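Local coordinates for putative uncharacterized protein (Pyrococcus furiosus, PDB 3VR0) that probably binds and activates the archaeal proteasome, as a homologue of proteasome assembly chaperones of the PAC2 family, at residues M17-D29 / A59-M71. Sequence-based numbering, arbitrary orientation.
Sequences MKETTIVVYERPD and AKKFAELYSPHFM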
loop_
_atom_site.group_PDB
_atom_site.type_symbol
_atom_site.label_atom_id
_atom_site.label_comp_id
_atom_site.label_asym_id
_atom_site.label_seq_id
_atom_site.Cartn_x
_atom_site.Cartn_y
_atom_site.Cartn_z
ATOM N N MET C 17 19.125 3.431 -1.633
ATOM C CA MET C 17 18.080 3.001 -0.645
ATOM C C MET C 17 16.797 2.512 -1.341
ATOM O O MET C 17 15.693 3.050 -1.110
ATOM C CB MET C 17 17.750 4.132 0.349
ATOM C CG MET C 17 18.032 3.812 1.857
ATOM S SD MET C 17 17.061 4.853 2.990
ATOM C CE MET C 17 17.355 6.486 2.300
ATOM N N LYS C 18 16.946 1.509 -2.207
ATOM C CA LYS C 18 15.788 0.851 -2.847
ATOM C C LYS C 18 15.220 -0.089 -1.816
ATOM O O LYS C 18 14.104 -0.601 -1.948
ATOM C CB LYS C 18 16.216 0.043 -4.081
ATOM C CG LYS C 18 16.761 0.902 -5.233
ATOM C CD LYS C 18 16.563 0.202 -6.595
ATOM C CE LYS C 18 17.530 0.747 -7.665
ATOM N NZ LYS C 18 17.638 -0.201 -8.824
ATOM N N GLU C 19 16.034 -0.323 -0.789
ATOM C CA GLU C 19 15.647 -1.159 0.301
ATOM C C GLU C 19 16.317 -0.695 1.580
ATOM O O GLU C 19 17.169 0.170 1.573
ATOM C CB GLU C 19 15.879 -2.660 -0.017
ATOM C CG GLU C 19 17.318 -3.203 0.103
ATOM C CD GLU C 19 17.417 -4.750 -0.135
ATOM O OE1 GLU C 19 16.914 -5.250 -1.175
ATOM O OE2 GLU C 19 17.996 -5.459 0.730
ATOM N N THR C 20 15.881 -1.266 2.676
ATOM C CA THR C 20 16.427 -1.014 3.967
ATOM C C THR C 20 17.961 -1.168 3.966
ATOM O O THR C 20 18.497 -2.152 3.486
ATOM C CB THR C 20 15.736 -1.944 4.954
ATOM O OG1 THR C 20 14.321 -1.668 4.928
ATOM C CG2 THR C 20 16.251 -1.759 6.356
ATOM N N THR C 21 18.647 -0.163 4.485
ATOM C CA THR C 21 20.105 -0.089 4.459
ATOM C C THR C 21 20.686 0.001 5.890
ATOM O O THR C 21 20.221 0.779 6.726
ATOM C CB THR C 21 20.537 1.185 3.648
ATOM O OG1 THR C 21 20.048 1.066 2.294
ATOM C CG2 THR C 21 22.083 1.327 3.566
ATOM N N ILE C 22 21.744 -0.767 6.136
ATOM C CA ILE C 22 22.518 -0.652 7.344
ATOM C C ILE C 22 23.911 -0.097 7.042
ATOM O O ILE C 22 24.630 -0.646 6.219
ATOM C CB ILE C 22 22.618 -2.012 8.079
ATOM C CG1 ILE C 22 21.211 -2.533 8.362
ATOM C CG2 ILE C 22 23.498 -1.848 9.364
ATOM C CD1 ILE C 22 21.126 -3.859 8.943
ATOM N N VAL C 23 24.242 1.008 7.696
ATOM C CA VAL C 23 25.495 1.665 7.613
ATOM C C VAL C 23 26.291 1.187 8.845
ATOM O O VAL C 23 25.824 1.347 9.991
ATOM C CB VAL C 23 25.302 3.197 7.728
ATOM C CG1 VAL C 23 26.649 3.911 7.621
ATOM C CG2 VAL C 23 24.345 3.729 6.637
ATOM N N VAL C 24 27.477 0.599 8.605
ATOM C CA VAL C 24 28.214 -0.109 9.659
ATOM C C VAL C 24 29.507 0.634 9.876
ATOM O O VAL C 24 30.259 0.805 8.939
ATOM C CB VAL C 24 28.517 -1.536 9.270
ATOM C CG1 VAL C 24 29.305 -2.294 10.429
ATOM C CG2 VAL C 24 27.238 -2.241 8.857
ATOM N N TYR C 25 29.745 1.097 11.101
ATOM C CA TYR C 25 30.892 1.943 11.382
ATOM C C TYR C 25 32.178 1.140 11.589
ATOM O O TYR C 25 33.218 1.560 11.110
ATOM C CB TYR C 25 30.597 2.914 12.535
ATOM C CG TYR C 25 29.426 3.815 12.137
ATOM C CD1 TYR C 25 29.476 4.562 10.942
ATOM C CD2 TYR C 25 28.260 3.888 12.923
ATOM C CE1 TYR C 25 28.412 5.368 10.555
ATOM C CE2 TYR C 25 27.201 4.677 12.554
ATOM C CZ TYR C 25 27.271 5.424 11.362
ATOM O OH TYR C 25 26.212 6.223 10.979
ATOM N N GLU C 26 32.070 -0.014 12.261
ATOM C CA GLU C 26 33.186 -0.939 12.460
ATOM C C GLU C 26 32.608 -2.320 12.695
ATOM O O GLU C 26 31.433 -2.470 13.047
ATOM C CB GLU C 26 33.991 -0.508 13.714
ATOM C CG GLU C 26 33.132 -0.577 15.000
ATOM C CD GLU C 26 33.926 -0.431 16.295
ATOM O OE1 GLU C 26 35.014 -1.045 16.408
ATOM O OE2 GLU C 26 33.454 0.326 17.186
ATOM N N ARG C 27 33.454 -3.319 12.587
ATOM C CA ARG C 27 33.163 -4.659 12.986
ATOM C C ARG C 27 33.706 -4.958 14.379
ATOM O O ARG C 27 34.913 -5.238 14.545
ATOM C CB ARG C 27 33.804 -5.627 12.029
ATOM C CG ARG C 27 33.523 -5.287 10.551
ATOM C CD ARG C 27 32.962 -6.582 9.969
ATOM N NE ARG C 27 31.854 -6.174 9.177
ATOM C CZ ARG C 27 30.842 -6.939 8.867
ATOM N NH1 ARG C 27 30.775 -8.185 9.312
ATOM N NH2 ARG C 27 29.888 -6.401 8.142
ATOM N N PRO C 28 32.817 -5.006 15.369
ATOM C CA PRO C 28 33.249 -5.212 16.754
ATOM C C PRO C 28 33.746 -6.614 16.992
ATOM O O PRO C 28 33.380 -7.612 16.290
ATOM C CB PRO C 28 31.971 -4.918 17.591
ATOM C CG PRO C 28 31.041 -4.123 16.591
ATOM C CD PRO C 28 31.358 -4.811 15.272
ATOM N N ASP C 29 34.575 -6.672 18.011
ATOM C CA ASP C 29 35.271 -7.868 18.404
ATOM C C ASP C 29 34.341 -8.620 19.332
ATOM O O ASP C 29 34.543 -8.647 20.576
ATOM C CB ASP C 29 36.594 -7.484 19.113
ATOM C CG ASP C 29 37.355 -8.708 19.602
ATOM O OD1 ASP C 29 37.067 -9.787 19.079
ATOM O OD2 ASP C 29 38.230 -8.582 20.484
ATOM N N ALA C 59 27.442 0.549 26.379
ATOM C CA ALA C 59 27.455 -0.118 25.115
ATOM C C ALA C 59 27.831 0.892 24.036
ATOM O O ALA C 59 27.505 2.069 24.127
ATOM C CB ALA C 59 26.048 -0.777 24.823
ATOM N N LYS C 60 28.516 0.427 22.999
ATOM C CA LYS C 60 29.003 1.359 21.988
ATOM C C LYS C 60 28.221 1.277 20.703
ATOM O O LYS C 60 28.007 0.183 20.178
ATOM C CB LYS C 60 30.479 1.014 21.658
ATOM C CG LYS C 60 31.180 2.130 20.917
ATOM C CD LYS C 60 31.957 1.604 19.724
ATOM C CE LYS C 60 33.148 2.516 19.392
ATOM N NZ LYS C 60 32.811 3.559 18.358
ATOM N N LYS C 61 27.850 2.416 20.142
ATOM C CA LYS C 61 27.143 2.364 18.867
ATOM C C LYS C 61 28.058 1.936 17.715
ATOM O O LYS C 61 29.099 2.561 17.529
ATOM C CB LYS C 61 26.588 3.708 18.479
ATOM C CG LYS C 61 25.947 3.612 17.095
ATOM C CD LYS C 61 24.920 4.700 16.817
ATOM C CE LYS C 61 25.571 6.018 16.546
ATOM N NZ LYS C 61 24.496 7.033 16.294
ATOM N N PHE C 62 27.623 0.960 16.904
ATOM C CA PHE C 62 28.423 0.533 15.744
ATOM C C PHE C 62 27.762 0.453 14.373
ATOM O O PHE C 62 28.478 0.254 13.377
ATOM C CB PHE C 62 29.130 -0.782 16.000
ATOM C CG PHE C 62 28.223 -2.012 16.007
ATOM C CD1 PHE C 62 28.291 -2.931 14.993
ATOM C CD2 PHE C 62 27.353 -2.253 17.075
ATOM C CE1 PHE C 62 27.543 -4.051 15.020
ATOM C CE2 PHE C 62 26.602 -3.397 17.127
ATOM C CZ PHE C 62 26.671 -4.283 16.088
ATOM N N ALA C 63 26.430 0.575 14.302
ATOM C CA ALA C 63 25.739 0.587 13.008
ATOM C C ALA C 63 24.406 1.349 13.090
ATOM O O ALA C 63 23.822 1.462 14.153
ATOM C CB ALA C 63 25.484 -0.832 12.531
ATOM N N GLU C 64 23.938 1.881 11.971
ATOM C CA GLU C 64 22.583 2.372 11.973
ATOM C C GLU C 64 21.771 1.959 10.742
ATOM O O GLU C 64 22.321 1.697 9.656
ATOM C CB GLU C 64 22.466 3.864 12.427
ATOM C CG GLU C 64 23.234 4.846 11.697
ATOM C CD GLU C 64 23.524 6.134 12.523
ATOM O OE1 GLU C 64 23.170 6.249 13.738
ATOM O OE2 GLU C 64 24.113 7.047 11.914
ATOM N N LEU C 65 20.469 1.785 10.969
ATOM C CA LEU C 65 19.579 1.258 9.934
ATOM C C LEU C 65 18.666 2.365 9.426
ATOM O O LEU C 65 18.066 3.081 10.204
ATOM C CB LEU C 65 18.792 0.076 10.493
ATOM C CG LEU C 65 17.848 -0.685 9.560
ATOM C CD1 LEU C 65 17.676 -2.141 10.025
ATOM C CD2 LEU C 65 16.438 0.044 9.454
ATOM N N TYR C 66 18.567 2.514 8.124
ATOM C CA TYR C 66 17.595 3.405 7.549
ATOM C C TYR C 66 16.713 2.590 6.622
ATOM O O TYR C 66 17.169 1.620 6.015
ATOM C CB TYR C 66 18.304 4.479 6.706
ATOM C CG TYR C 66 19.285 5.347 7.529
ATOM C CD1 TYR C 66 18.831 6.460 8.219
ATOM C CD2 TYR C 66 20.646 4.997 7.638
ATOM C CE1 TYR C 66 19.718 7.249 8.980
ATOM C CE2 TYR C 66 21.567 5.783 8.408
ATOM C CZ TYR C 66 21.097 6.891 9.059
ATOM O OH TYR C 66 21.973 7.692 9.775
ATOM N N SER C 67 15.475 3.031 6.458
ATOM C CA SER C 67 14.524 2.302 5.632
ATOM C C SER C 67 13.567 3.198 4.878
ATOM O O SER C 67 12.959 4.093 5.466
ATOM C CB SER C 67 13.678 1.413 6.530
ATOM O OG SER C 67 12.837 0.634 5.689
ATOM N N PRO C 68 13.389 2.932 3.596
ATOM C CA PRO C 68 12.406 3.639 2.756
ATOM C C PRO C 68 10.962 3.193 3.111
ATOM O O PRO C 68 10.015 3.761 2.561
ATOM C CB PRO C 68 12.783 3.188 1.314
ATOM C CG PRO C 68 13.361 1.672 1.601
ATOM C CD PRO C 68 14.221 1.976 2.809
ATOM N N HIS C 69 10.802 2.218 4.027
ATOM C CA HIS C 69 9.486 1.827 4.569
ATOM C C HIS C 69 9.152 2.588 5.841
ATOM O O HIS C 69 8.035 2.448 6.347
ATOM C CB HIS C 69 9.417 0.334 4.863
ATOM C CG HIS C 69 9.512 -0.496 3.623
ATOM N ND1 HIS C 69 8.415 -0.773 2.828
ATOM C CD2 HIS C 69 10.583 -1.065 3.005
ATOM C CE1 HIS C 69 8.804 -1.486 1.785
ATOM N NE2 HIS C 69 10.111 -1.685 1.870
ATOM N N PHE C 70 10.099 3.380 6.375
ATOM C CA PHE C 70 9.800 4.192 7.556
ATOM C C PHE C 70 9.004 5.411 7.106
ATOM O O PHE C 70 8.997 5.736 5.924
ATOM C CB PHE C 70 11.094 4.673 8.232
ATOM C CG PHE C 70 11.820 3.601 9.030
ATOM C CD1 PHE C 70 11.169 2.426 9.414
ATOM C CD2 PHE C 70 13.152 3.797 9.436
ATOM C CE1 PHE C 70 11.844 1.428 10.208
ATOM C CE2 PHE C 70 13.855 2.798 10.198
ATOM C CZ PHE C 70 13.184 1.616 10.584
ATOM N N MET C 71 8.372 6.125 8.025
ATOM C CA MET C 71 7.658 7.362 7.651
ATOM C C MET C 71 8.575 8.322 6.863
ATOM O O MET C 71 9.791 8.474 7.166
ATOM C CB MET C 71 7.096 8.029 8.904
ATOM C CG MET C 71 6.366 9.354 8.663
ATOM S SD MET C 71 4.946 9.191 7.552
ATOM C CE MET C 71 4.721 10.975 7.441
#
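Thr21 with Tyr66 and Val23 with Glu64 are the hydrogen-bonded pairs that join strand 21-24 to strand 60-66, antiparallel, at the border of the large mixed sheet of this PAC2-family chain. Strand 21-24 is outermost within the chain. Ile22 with Leu65 and Val24 with Ala63 are non-hydrogen-bonded pairs. A fifth backbone bond, from Tyr25 N to Phe62 O (2.7 Å), continues the pairing past the strand end. On its other side, strand 60-66 joins strand 87-92, where Phe62 and Ala63 form a classic beta bulge opposite Phe89.

Apolar packing differs on the two faces. Ile22 CG1 meets Leu65 CD1 at 3.9 Å, on the face covered by helix 116-131. On the other face, Val23 CG2 comes to the edge of the Tyr66 ring. Beyond the strand, Pro28 CG sits over one face of the Phe62 ring, 3.8 Å from its centroid, in a CH-pi contact. Phe62 CG lies between its own backbone N and carbonyl carbon (chi1 73°), which places the ring against this proline.

Glu64 carries the polar contacts on the Val23 face. Tyr25 OH donates to Glu64 OE2, with ring and carboxylate planes 78° apart; the modelled 2.4 Å is unusually short and doubtful as an exact length. The other oxygen, Glu64 OE1, takes a salt bridge from Lys61 NZ (3.0 Å), which also pairs with Glu88. A leucine in place of Glu64 would probably leave the Tyr25 hydroxyl without this acceptor and Lys61 with one carboxylate fewer. Past the strand end, Glu26 OE2 and Lys60 NZ form a longer salt bridge.

At the far end, His69, whose ND1 is hydrogen-bonded to Asp115, and Glu121 belong to a gold site. Thr20 OG1 also bonds Glu121. Ser67 OG accepts from His69 N in an ST turn and donates to Thr20 OG1 at 2.8 Å.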